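Local coordinates for protein xylose isomerase-like TIM barrel (Anabaena variabilis ATCC 29413, PDB 2QW5) that probably acts as a zinc-dependent isomerase or epimerase of sugars or sugar phosphates, and holds a zinc ion and D-xylose in its TIM-barrel pocket, at residues E124-I130 with K177-E183; D252-L256 with V280-N284; I132-P138 with H187-P193. One frame throughout, in Å; residues are numbered along the deposited sequence.

Contact 1. Residues E124-I130 with K177-E183; sequences EIMMGPI and KVKLAIE. With ZN (zinc ion), chain D; XLS (D-xylose), chain C.
Lys-177 and Glu-124 share a water at the N-terminal end of a parallel strand pair; it donates to Glu-124 OE2 and, at 2.8 Å, to Lys-177 O. Val-178 CG1 follows, 3.6 Å from CB of Met-126, a selenomethionine. With Lys-179 the ladder begins: its N donates to Glu-124 O and its O accepts from Met-126 N. Leu-180 runs alongside Met-126, CD2 3.7 Å from CE, because the selenomethionine chain bends at chi3 (111°) and brings its methyl to the leucine branch; helix 101-120 covers this outer face. Ala-181 bonds Met-126 O and Gly-128 N through its backbone, while its CB meets CB of Met-127 at 3.8 Å inside the barrel. Ile-182 crosses Ile-130 at about a right angle, CG1 to CG1 3.9 Å. Glu-183 ends the ladder by donating from N to Gly-128 O and reaches inward beside CE of Met-127: OE2 binds the zinc ion at 2.1 Å, and OE1 accepts from O2 of the xylose at 3.2 Å. Asp-216, Gln-247 and Glu-281 also bind the metal. Parallel neighbours joined by a beta-alpha-beta crossover through helix 148-176 typify a TIM barrel, and the zinc ligand lies at its C-terminal mouth.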
loop_
_atom_site.group_PDB
_atom_site.type_symbol
_atom_site.label_atom_id
_atom_site.label_comp_id
_atom_site.label_asym_id
_atom_site.label_seq_id
_atom_site.Cartn_x
_atom_site.Cartn_y
_atom_site.Cartn_z
ATOM N N GLU A 124 14.652 20.747 -29.574
ATOM C CA GLU A 124 15.992 21.046 -29.142
ATOM C C GLU A 124 16.153 21.032 -27.627
ATOM O O GLU A 124 17.218 21.325 -27.114
ATOM C CB GLU A 124 16.380 22.347 -29.821
ATOM C CG GLU A 124 16.533 22.075 -31.408
ATOM C CD GLU A 124 16.729 23.312 -32.296
ATOM O OE1 GLU A 124 15.777 24.143 -32.445
ATOM O OE2 GLU A 124 17.834 23.403 -32.879
ATOM N N ILE A 125 15.098 20.635 -26.911
ATOM C CA ILE A 125 15.110 20.519 -25.464
ATOM C C ILE A 125 14.391 19.232 -25.041
ATOM O O ILE A 125 13.210 19.029 -25.390
ATOM C CB ILE A 125 14.418 21.710 -24.779
ATOM C CG1 ILE A 125 15.138 23.042 -25.073
ATOM C CG2 ILE A 125 14.395 21.511 -23.273
ATOM C CD1 ILE A 125 14.338 24.262 -24.632
HETATM N N MSE A 126 15.124 18.372 -24.321
HETATM C CA MSE A 126 14.570 17.165 -23.676
HETATM C C MSE A 126 14.810 17.388 -22.196
HETATM O O MSE A 126 15.985 17.532 -21.765
HETATM C CB MSE A 126 15.276 15.897 -24.126
HETATM C CG MSE A 126 14.692 14.623 -23.500
HETATM SE SE MSE A 126 15.405 13.061 -24.213
HETATM C CE MSE A 126 16.440 12.373 -22.714
HETATM N N MSE A 127 13.726 17.384 -21.415
HETATM C CA MSE A 127 13.813 17.657 -19.970
HETATM C C MSE A 127 13.135 16.601 -19.140
HETATM O O MSE A 127 12.323 15.848 -19.650
HETATM C CB MSE A 127 13.134 18.990 -19.637
HETATM C CG MSE A 127 11.650 19.041 -20.070
HETATM SE SE MSE A 127 10.662 19.930 -18.793
HETATM C CE MSE A 127 10.751 18.749 -17.251
ATOM N N GLY A 128 13.490 16.542 -17.862
ATOM C CA GLY A 128 12.759 15.714 -16.920
ATOM C C GLY A 128 13.655 15.008 -15.942
ATOM O O GLY A 128 14.836 15.318 -15.879
ATOM N N PRO A 129 13.066 14.091 -15.137
ATOM C CA PRO A 129 13.759 13.323 -14.121
ATOM C C PRO A 129 14.499 12.103 -14.727
ATOM O O PRO A 129 14.127 10.937 -14.490
ATOM C CB PRO A 129 12.625 12.925 -13.180
ATOM C CG PRO A 129 11.439 12.786 -14.110
ATOM C CD PRO A 129 11.613 13.778 -15.159
ATOM N N ILE A 130 15.608 12.407 -15.415
ATOM C CA ILE A 130 16.381 11.426 -16.165
ATOM C C ILE A 130 17.627 10.837 -15.419
ATOM O O ILE A 130 18.443 10.166 -16.059
ATOM C CB ILE A 130 16.758 11.959 -17.571
ATOM C CG1 ILE A 130 17.666 13.197 -17.510
ATOM C CG2 ILE A 130 15.433 12.274 -18.414
ATOM C CD1 ILE A 130 18.217 13.626 -18.836
ATOM N N LYS A 177 21.840 17.794 -31.437
ATOM C CA LYS A 177 21.394 19.167 -31.154
ATOM C C LYS A 177 20.162 19.253 -30.185
ATOM O O LYS A 177 19.249 20.068 -30.365
ATOM C CB LYS A 177 21.183 19.938 -32.455
ATOM C CG LYS A 177 22.431 19.963 -33.342
ATOM C CD LYS A 177 22.238 20.764 -34.614
ATOM C CE LYS A 177 23.537 21.420 -35.046
ATOM N NZ LYS A 177 24.726 20.529 -35.051
ATOM N N VAL A 178 20.175 18.390 -29.165
ATOM C CA VAL A 178 19.130 18.353 -28.133
ATOM C C VAL A 178 19.795 18.694 -26.818
ATOM O O VAL A 178 20.741 18.006 -26.393
ATOM C CB VAL A 178 18.486 16.950 -28.040
ATOM C CG1 VAL A 178 17.584 16.841 -26.781
ATOM C CG2 VAL A 178 17.776 16.598 -29.379
ATOM N N LYS A 179 19.373 19.782 -26.191
ATOM C CA LYS A 179 19.940 20.128 -24.868
ATOM C C LYS A 179 19.218 19.237 -23.879
ATOM O O LYS A 179 18.009 19.059 -24.013
ATOM C CB LYS A 179 19.684 21.598 -24.529
ATOM C CG LYS A 179 20.337 22.640 -25.420
ATOM C CD LYS A 179 21.800 22.725 -25.222
ATOM C CE LYS A 179 22.354 23.902 -26.033
ATOM N NZ LYS A 179 23.813 23.714 -26.226
ATOM N N LEU A 180 19.935 18.699 -22.887
ATOM C CA LEU A 180 19.330 17.836 -21.851
ATOM C C LEU A 180 19.102 18.688 -20.598
ATOM O O LEU A 180 20.065 19.148 -20.027
ATOM C CB LEU A 180 20.246 16.639 -21.538
ATOM C CG LEU A 180 20.473 15.618 -22.684
ATOM C CD1 LEU A 180 21.632 14.685 -22.358
ATOM C CD2 LEU A 180 19.196 14.827 -22.994
ATOM N N ALA A 181 17.848 18.866 -20.171
ATOM C CA ALA A 181 17.482 19.721 -19.003
ATOM C C ALA A 181 16.939 18.869 -17.875
ATOM O O ALA A 181 15.763 18.556 -17.865
ATOM C CB ALA A 181 16.488 20.786 -19.413
ATOM N N ILE A 182 17.825 18.484 -16.929
ATOM C CA ILE A 182 17.475 17.679 -15.756
ATOM C C ILE A 182 16.682 18.536 -14.777
ATOM O O ILE A 182 17.025 19.690 -14.529
ATOM C CB ILE A 182 18.706 17.096 -15.020
ATOM C CG1 ILE A 182 19.587 16.242 -15.942
ATOM C CG2 ILE A 182 18.258 16.205 -13.836
ATOM C CD1 ILE A 182 20.997 15.817 -15.301
ATOM N N GLU A 183 15.637 17.953 -14.196
ATOM C CA GLU A 183 14.705 18.687 -13.347
ATOM C C GLU A 183 14.823 18.349 -11.851
ATOM O O GLU A 183 14.675 17.189 -11.476
ATOM C CB GLU A 183 13.269 18.389 -13.830
ATOM C CG GLU A 183 12.210 19.297 -13.185
ATOM C CD GLU A 183 10.795 18.971 -13.611
ATOM O OE1 GLU A 183 10.582 17.846 -14.146
ATOM O OE2 GLU A 183 9.913 19.865 -13.384
HETATM ZN ZN ZN D . 8.076 20.537 -14.245
HETATM C C1 XLS C . 6.580 16.135 -12.845
HETATM C C2 XLS C . 7.503 15.297 -13.723
HETATM C C3 XLS C . 6.896 13.916 -14.156
HETATM C C4 XLS C . 7.247 13.493 -15.569
HETATM O O1 XLS C . 6.997 16.980 -11.767
HETATM O O2 XLS C . 8.015 16.055 -14.819
HETATM O O3 XLS C . 5.482 13.729 -14.076
HETATM O O4 XLS C . 8.633 13.598 -15.728
HETATM O O HOH W 1 19.604 22.747 -30.958
HETATM O O HOH W 2 7.151 19.101 -13.149
#

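Contact 2. Residues D252-L256 with V280-N284; sequences DRGAL and VEIFN. With ZN (zinc ion), chain D; XLS (D-xylose), chain C.
Arg-253 NH2 and Glu-281 OE1 approach to 3.2 Å beside the zinc ion, the guanidinium and carboxylate planes 70° apart. Glu-281 OE1 is itself a zinc ligand, at 2.1 Å, and the same NH2 donates to the zinc-bound water, which in turn donates to O1 of the xylose at 2.5 Å. Phe-283 belongs to the same shell: its CE1 lies over one face of the guanidinium with the planes tilted 49°, while CZ comes within 3.5 Å of the sugar's C1. Bends at chi2 and chi3 (-49° at chi2) curl the arginine chain alongside the phenylalanine, and Arg-253 NE is hydrogen-bonded to Ser-249 OG, which also bonds Glu-281 O. The backbones are tied one layer out, where Phe-283 N donates to Arg-253 O at 3.0 Å. Gly-254 N donates to Asp-252 OD1 at 2.8 Å, an Asx turn spanning Arg-253. Beyond it, Ile-282 brings CG1 and CG2 against Gly-254 O, and Leu-256 CD2 meets both methyls of Val-280, CG1 at 4.1 Å, next to helix 314-332. Loops following the last two strands of a TIM barrel meet here to form one wall of the metal and sugar site at its C-terminal mouth.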
loop_
_atom_site.group_PDB
_atom_site.type_symbol
_atom_site.label_atom_id
_atom_site.label_comp_id
_atom_site.label_asym_id
_atom_site.label_seq_id
_atom_site.Cartn_x
_atom_site.Cartn_y
_atom_site.Cartn_z
ATOM N N ASP A 252 0.504 24.448 -6.361
ATOM C CA ASP A 252 -0.465 23.353 -6.425
ATOM C C ASP A 252 -0.544 22.680 -7.802
ATOM O O ASP A 252 -1.318 21.762 -7.965
ATOM C CB ASP A 252 -1.848 23.796 -5.918
ATOM C CG ASP A 252 -2.733 24.423 -6.999
ATOM O OD1 ASP A 252 -2.222 24.912 -8.015
ATOM O OD2 ASP A 252 -3.971 24.417 -6.787
ATOM N N ARG A 253 0.223 23.188 -8.768
ATOM C CA ARG A 253 0.352 22.712 -10.157
ATOM C C ARG A 253 -0.894 22.957 -11.004
ATOM O O ARG A 253 -0.925 22.469 -12.098
ATOM C CB ARG A 253 0.782 21.247 -10.286
ATOM C CG ARG A 253 1.798 20.726 -9.302
ATOM C CD ARG A 253 3.026 21.539 -9.098
ATOM N NE ARG A 253 3.834 21.780 -10.283
ATOM C CZ ARG A 253 4.747 20.968 -10.831
ATOM N NH1 ARG A 253 4.967 19.705 -10.409
ATOM N NH2 ARG A 253 5.395 21.406 -11.899
ATOM N N GLY A 254 -1.845 23.754 -10.512
ATOM C CA GLY A 254 -3.106 24.050 -11.213
ATOM C C GLY A 254 -3.138 25.436 -11.854
ATOM O O GLY A 254 -2.319 25.722 -12.722
ATOM N N ALA A 255 -4.052 26.301 -11.383
ATOM C CA ALA A 255 -4.279 27.631 -11.957
ATOM C C ALA A 255 -3.079 28.536 -11.727
ATOM O O ALA A 255 -2.705 28.778 -10.602
ATOM C CB ALA A 255 -5.522 28.266 -11.387
ATOM N N LEU A 256 -2.503 29.057 -12.802
ATOM C CA LEU A 256 -1.283 29.885 -12.673
ATOM C C LEU A 256 -1.577 31.336 -12.242
ATOM O O LEU A 256 -0.751 31.994 -11.608
ATOM C CB LEU A 256 -0.487 29.781 -13.984
ATOM C CG LEU A 256 0.917 30.377 -14.088
ATOM C CD1 LEU A 256 1.853 29.803 -13.007
ATOM C CD2 LEU A 256 1.439 30.134 -15.505
ATOM N N VAL A 280 4.604 27.062 -19.627
ATOM C CA VAL A 280 3.529 26.986 -18.647
ATOM C C VAL A 280 3.304 25.483 -18.423
ATOM O O VAL A 280 2.950 24.786 -19.361
ATOM C CB VAL A 280 2.216 27.626 -19.199
ATOM C CG1 VAL A 280 0.998 27.244 -18.324
ATOM C CG2 VAL A 280 2.392 29.129 -19.324
ATOM N N GLU A 281 3.546 24.992 -17.203
ATOM C CA GLU A 281 3.341 23.576 -16.896
ATOM C C GLU A 281 2.235 23.377 -15.848
ATOM O O GLU A 281 2.465 23.496 -14.653
ATOM C CB GLU A 281 4.620 22.914 -16.456
ATOM C CG GLU A 281 4.474 21.377 -16.522
ATOM C CD GLU A 281 5.694 20.668 -16.071
ATOM O OE1 GLU A 281 6.169 21.056 -14.975
ATOM O OE2 GLU A 281 6.143 19.731 -16.771
ATOM N N ILE A 282 1.035 23.081 -16.335
ATOM C CA ILE A 282 -0.133 22.876 -15.518
ATOM C C ILE A 282 -0.520 21.374 -15.644
ATOM O O ILE A 282 -0.714 20.849 -16.764
ATOM C CB ILE A 282 -1.301 23.815 -15.987
ATOM C CG1 ILE A 282 -0.911 25.297 -15.732
ATOM C CG2 ILE A 282 -2.626 23.463 -15.259
ATOM C CD1 ILE A 282 -1.960 26.303 -16.220
ATOM N N PHE A 283 -0.643 20.726 -14.488
ATOM C CA PHE A 283 -1.001 19.321 -14.363
ATOM C C PHE A 283 -2.505 19.282 -14.141
ATOM O O PHE A 283 -2.990 19.577 -13.068
ATOM C CB PHE A 283 -0.261 18.670 -13.193
ATOM C CG PHE A 283 1.179 18.431 -13.476
ATOM C CD1 PHE A 283 2.074 19.483 -13.468
ATOM C CD2 PHE A 283 1.645 17.165 -13.780
ATOM C CE1 PHE A 283 3.440 19.276 -13.731
ATOM C CE2 PHE A 283 3.036 16.957 -14.023
ATOM C CZ PHE A 283 3.897 18.032 -14.007
ATOM N N ASN A 284 -3.269 18.960 -15.173
ATOM C CA ASN A 284 -4.728 18.894 -14.999
ATOM C C ASN A 284 -5.103 17.682 -14.109
ATOM O O ASN A 284 -4.330 16.735 -13.978
ATOM C CB ASN A 284 -5.394 18.882 -16.375
ATOM C CG ASN A 284 -6.861 19.203 -16.321
ATOM O OD1 ASN A 284 -7.370 19.589 -15.268
ATOM N ND2 ASN A 284 -7.567 19.057 -17.473
HETATM ZN ZN ZN D . 8.076 20.537 -14.245
HETATM C C1 XLS C . 6.580 16.135 -12.845
HETATM C C2 XLS C . 7.503 15.297 -13.723
HETATM C C3 XLS C . 6.896 13.916 -14.156
HETATM C C4 XLS C . 7.247 13.493 -15.569
HETATM O O1 XLS C . 6.997 16.980 -11.767
HETATM O O2 XLS C . 8.015 16.055 -14.819
HETATM O O3 XLS C . 5.482 13.729 -14.076
HETATM O O4 XLS C . 8.633 13.598 -15.728
HETATM O O HOH W 2 7.151 19.101 -13.149
#

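Contact 3. Residues I132-P138 with H187-P193; sequences IPYGVFP and HWETPGP. With XLS (D-xylose), chain C.
Tyr-134 reaches across to Glu-189 and Thr-190 and can be followed outward from CB. Its CG stands anti to the backbone N (chi1 172°), and this swings the ring off its own turn toward the glutamate. CD1 passes near Thr-190 OG1, and CE1 lies 3.4 Å from Glu-189 OE1. Over the ring centre, 3.7 Å above the plane, sits C3 of the xylose, whereas Glu-189 O lies over the opposite face. At the tip, OH donates to Glu-189 OE1 at 2.7 Å, on the anti side and 26° out of the carboxylate plane; ring and carboxylate planes are 82° apart. A phenylalanine here would probably leave Glu-189 OE1 without this donor and the carboxylate freer to turn beside the sugar. Behind the tyrosine, Gly-135 N donates to Thr-190 OG1 at 3.0 Å, and that hydroxyl donates to a water at 2.6 Å, which bridges on to Ile-132 O and Gly-192 O. Pro-191 places CD over the Phe-137 face in a CH-pi contact, 4.2 Å from the centroid. Farther out, Trp-188 stacks on Trp-188 of the second subunit. Glu-189 OE1 also lies 2.9 Å from xylose O1. The chemistry is consistent with a carbohydrate site in which an aromatic face supports the sugar's carbon chain and the same ring's hydroxyl helps to hold a carboxylate near its end.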
loop_
_atom_site.group_PDB
_atom_site.type_symbol
_atom_site.label_atom_id
_atom_site.label_comp_id
_atom_site.label_asym_id
_atom_site.label_seq_id
_atom_site.Cartn_x
_atom_site.Cartn_y
_atom_site.Cartn_z
ATOM N N ILE A 132 17.478 9.822 -11.392
ATOM C CA ILE A 132 16.869 8.884 -10.474
ATOM C C ILE A 132 15.431 8.680 -11.050
ATOM O O ILE A 132 14.795 9.691 -11.418
ATOM C CB ILE A 132 16.757 9.471 -9.053
ATOM C CG1 ILE A 132 18.137 9.936 -8.517
ATOM C CG2 ILE A 132 16.088 8.479 -8.090
ATOM C CD1 ILE A 132 19.141 8.837 -8.373
ATOM N N PRO A 133 14.946 7.418 -11.140
ATOM C CA PRO A 133 13.587 7.095 -11.627
ATOM C C PRO A 133 12.506 7.893 -10.926
ATOM O O PRO A 133 12.499 7.952 -9.710
ATOM C CB PRO A 133 13.449 5.613 -11.293
ATOM C CG PRO A 133 14.820 5.094 -11.454
ATOM C CD PRO A 133 15.677 6.171 -10.832
ATOM N N TYR A 134 11.598 8.490 -11.702
ATOM C CA TYR A 134 10.609 9.389 -11.148
ATOM C C TYR A 134 9.625 8.669 -10.244
ATOM O O TYR A 134 9.007 7.704 -10.669
ATOM C CB TYR A 134 9.831 10.114 -12.256
ATOM C CG TYR A 134 8.673 10.904 -11.710
ATOM C CD1 TYR A 134 8.873 12.147 -11.107
ATOM C CD2 TYR A 134 7.364 10.410 -11.791
ATOM C CE1 TYR A 134 7.824 12.868 -10.583
ATOM C CE2 TYR A 134 6.315 11.117 -11.250
ATOM C CZ TYR A 134 6.544 12.343 -10.660
ATOM O OH TYR A 134 5.492 13.025 -10.152
ATOM N N GLY A 135 9.467 9.182 -9.021
ATOM C CA GLY A 135 8.542 8.625 -8.028
ATOM C C GLY A 135 8.853 7.275 -7.438
ATOM O O GLY A 135 8.001 6.737 -6.778
ATOM N N VAL A 136 10.082 6.765 -7.614
ATOM C CA VAL A 136 10.470 5.465 -7.156
ATOM C C VAL A 136 11.259 5.704 -5.895
ATOM O O VAL A 136 12.493 5.757 -5.909
ATOM C CB VAL A 136 11.296 4.669 -8.224
ATOM C CG1 VAL A 136 11.717 3.270 -7.700
ATOM C CG2 VAL A 136 10.503 4.524 -9.533
ATOM N N PHE A 137 10.534 5.844 -4.791
ATOM C CA PHE A 137 11.159 6.031 -3.484
ATOM C C PHE A 137 11.760 4.689 -3.101
ATOM O O PHE A 137 11.069 3.681 -3.184
ATOM C CB PHE A 137 10.140 6.535 -2.442
ATOM C CG PHE A 137 9.582 7.895 -2.748
ATOM C CD1 PHE A 137 10.178 9.046 -2.275
ATOM C CD2 PHE A 137 8.404 8.012 -3.500
ATOM C CE1 PHE A 137 9.612 10.335 -2.551
ATOM C CE2 PHE A 137 7.857 9.251 -3.794
ATOM C CZ PHE A 137 8.448 10.421 -3.312
ATOM N N PRO A 138 13.075 4.655 -2.754
ATOM C CA PRO A 138 13.696 3.377 -2.458
ATOM C C PRO A 138 13.238 2.752 -1.159
ATOM O O PRO A 138 12.859 3.459 -0.247
ATOM C CB PRO A 138 15.202 3.699 -2.386
ATOM C CG PRO A 138 15.292 5.103 -2.126
ATOM C CD PRO A 138 14.047 5.756 -2.704
ATOM N N HIS A 187 10.449 16.798 -3.076
ATOM C CA HIS A 187 10.438 15.588 -2.231
ATOM C C HIS A 187 9.051 14.912 -2.173
ATOM O O HIS A 187 8.966 13.716 -1.961
ATOM C CB HIS A 187 10.837 15.938 -0.795
ATOM C CG HIS A 187 9.828 16.796 -0.077
ATOM N ND1 HIS A 187 8.880 16.274 0.776
ATOM C CD2 HIS A 187 9.572 18.122 -0.152
ATOM C CE1 HIS A 187 8.116 17.249 1.222
ATOM N NE2 HIS A 187 8.512 18.381 0.674
ATOM N N TRP A 188 7.974 15.693 -2.319
ATOM C CA TRP A 188 6.633 15.130 -2.378
ATOM C C TRP A 188 6.439 14.141 -3.509
ATOM O O TRP A 188 5.623 13.226 -3.359
ATOM C CB TRP A 188 5.561 16.214 -2.450
ATOM C CG TRP A 188 5.245 16.854 -1.139
ATOM C CD1 TRP A 188 5.488 18.126 -0.793
ATOM C CD2 TRP A 188 4.625 16.239 0.008
ATOM N NE1 TRP A 188 5.057 18.365 0.481
ATOM C CE2 TRP A 188 4.496 17.229 0.990
ATOM C CE3 TRP A 188 4.139 14.957 0.284
ATOM C CZ2 TRP A 188 3.932 16.972 2.255
ATOM C CZ3 TRP A 188 3.538 14.714 1.534
ATOM C CH2 TRP A 188 3.463 15.721 2.500
ATOM N N GLU A 189 7.144 14.341 -4.633
ATOM C CA GLU A 189 7.023 13.491 -5.812
ATOM C C GLU A 189 8.130 12.489 -6.074
ATOM O O GLU A 189 7.853 11.523 -6.732
ATOM C CB GLU A 189 6.912 14.341 -7.074
ATOM C CG GLU A 189 5.739 15.282 -7.127
ATOM C CD GLU A 189 5.730 16.098 -8.397
ATOM O OE1 GLU A 189 5.981 15.552 -9.481
ATOM O OE2 GLU A 189 5.410 17.281 -8.310
ATOM N N THR A 190 9.355 12.676 -5.567
ATOM C CA THR A 190 10.440 11.784 -5.970
ATOM C C THR A 190 11.557 11.878 -4.939
ATOM O O THR A 190 11.618 12.886 -4.275
ATOM C CB THR A 190 10.908 12.188 -7.419
ATOM O OG1 THR A 190 11.532 11.066 -8.064
ATOM C CG2 THR A 190 11.793 13.424 -7.439
ATOM N N PRO A 191 12.403 10.832 -4.774
ATOM C CA PRO A 191 13.471 10.865 -3.740
ATOM C C PRO A 191 14.616 11.838 -3.952
ATOM O O PRO A 191 15.237 12.279 -2.968
ATOM C CB PRO A 191 13.965 9.426 -3.715
ATOM C CG PRO A 191 13.692 8.943 -5.078
ATOM C CD PRO A 191 12.378 9.519 -5.442
ATOM N N GLY A 192 14.884 12.182 -5.213
ATOM C CA GLY A 192 15.899 13.154 -5.555
ATOM C C GLY A 192 16.238 13.131 -7.026
ATOM O O GLY A 192 15.805 12.234 -7.715
ATOM N N PRO A 193 16.960 14.150 -7.538
ATOM C CA PRO A 193 17.373 15.388 -6.841
ATOM C C PRO A 193 16.161 16.302 -6.606
ATOM O O PRO A 193 15.318 16.463 -7.505
ATOM C CB PRO A 193 18.422 16.011 -7.776
ATOM C CG PRO A 193 18.103 15.443 -9.141
ATOM C CD PRO A 193 17.509 14.071 -8.912
HETATM C C1 XLS C . 6.580 16.135 -12.845
HETATM C C2 XLS C . 7.503 15.297 -13.723
HETATM C C3 XLS C . 6.896 13.916 -14.156
HETATM C C4 XLS C . 7.247 13.493 -15.569
HETATM O O1 XLS C . 6.997 16.980 -11.767
HETATM O O2 XLS C . 8.015 16.055 -14.819
HETATM O O3 XLS C . 5.482 13.729 -14.076
HETATM O O4 XLS C . 8.633 13.598 -15.728
HETATM O O HOH W 3 13.465 11.743 -9.615
#

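In the fold
All three contacts converge on one pocket, though they lie about 18 to 20 Å apart, centre to centre. Contacts 1 and 2 share the zinc ion and its water: Glu-183 OE2 and Glu-281 OE1 stand 4.2 Å apart, two carboxylate oxygens that both bind the metal, which probably offsets their like charges. Contacts 1 and 3 alternate along the chain, since the loops of contact 3 follow the strands of contact 1, and Pro-129 CG meets Tyr-134 CB at 3.6 Å. A weak ion pair, Arg-253 NH1 to Glu-189 OE2 at 3.2 Å, links contacts 2 and 3. The xylose thus touches barrel strand ends and loops alike, with Asn-87 and His-219 adding hydrogen bonds.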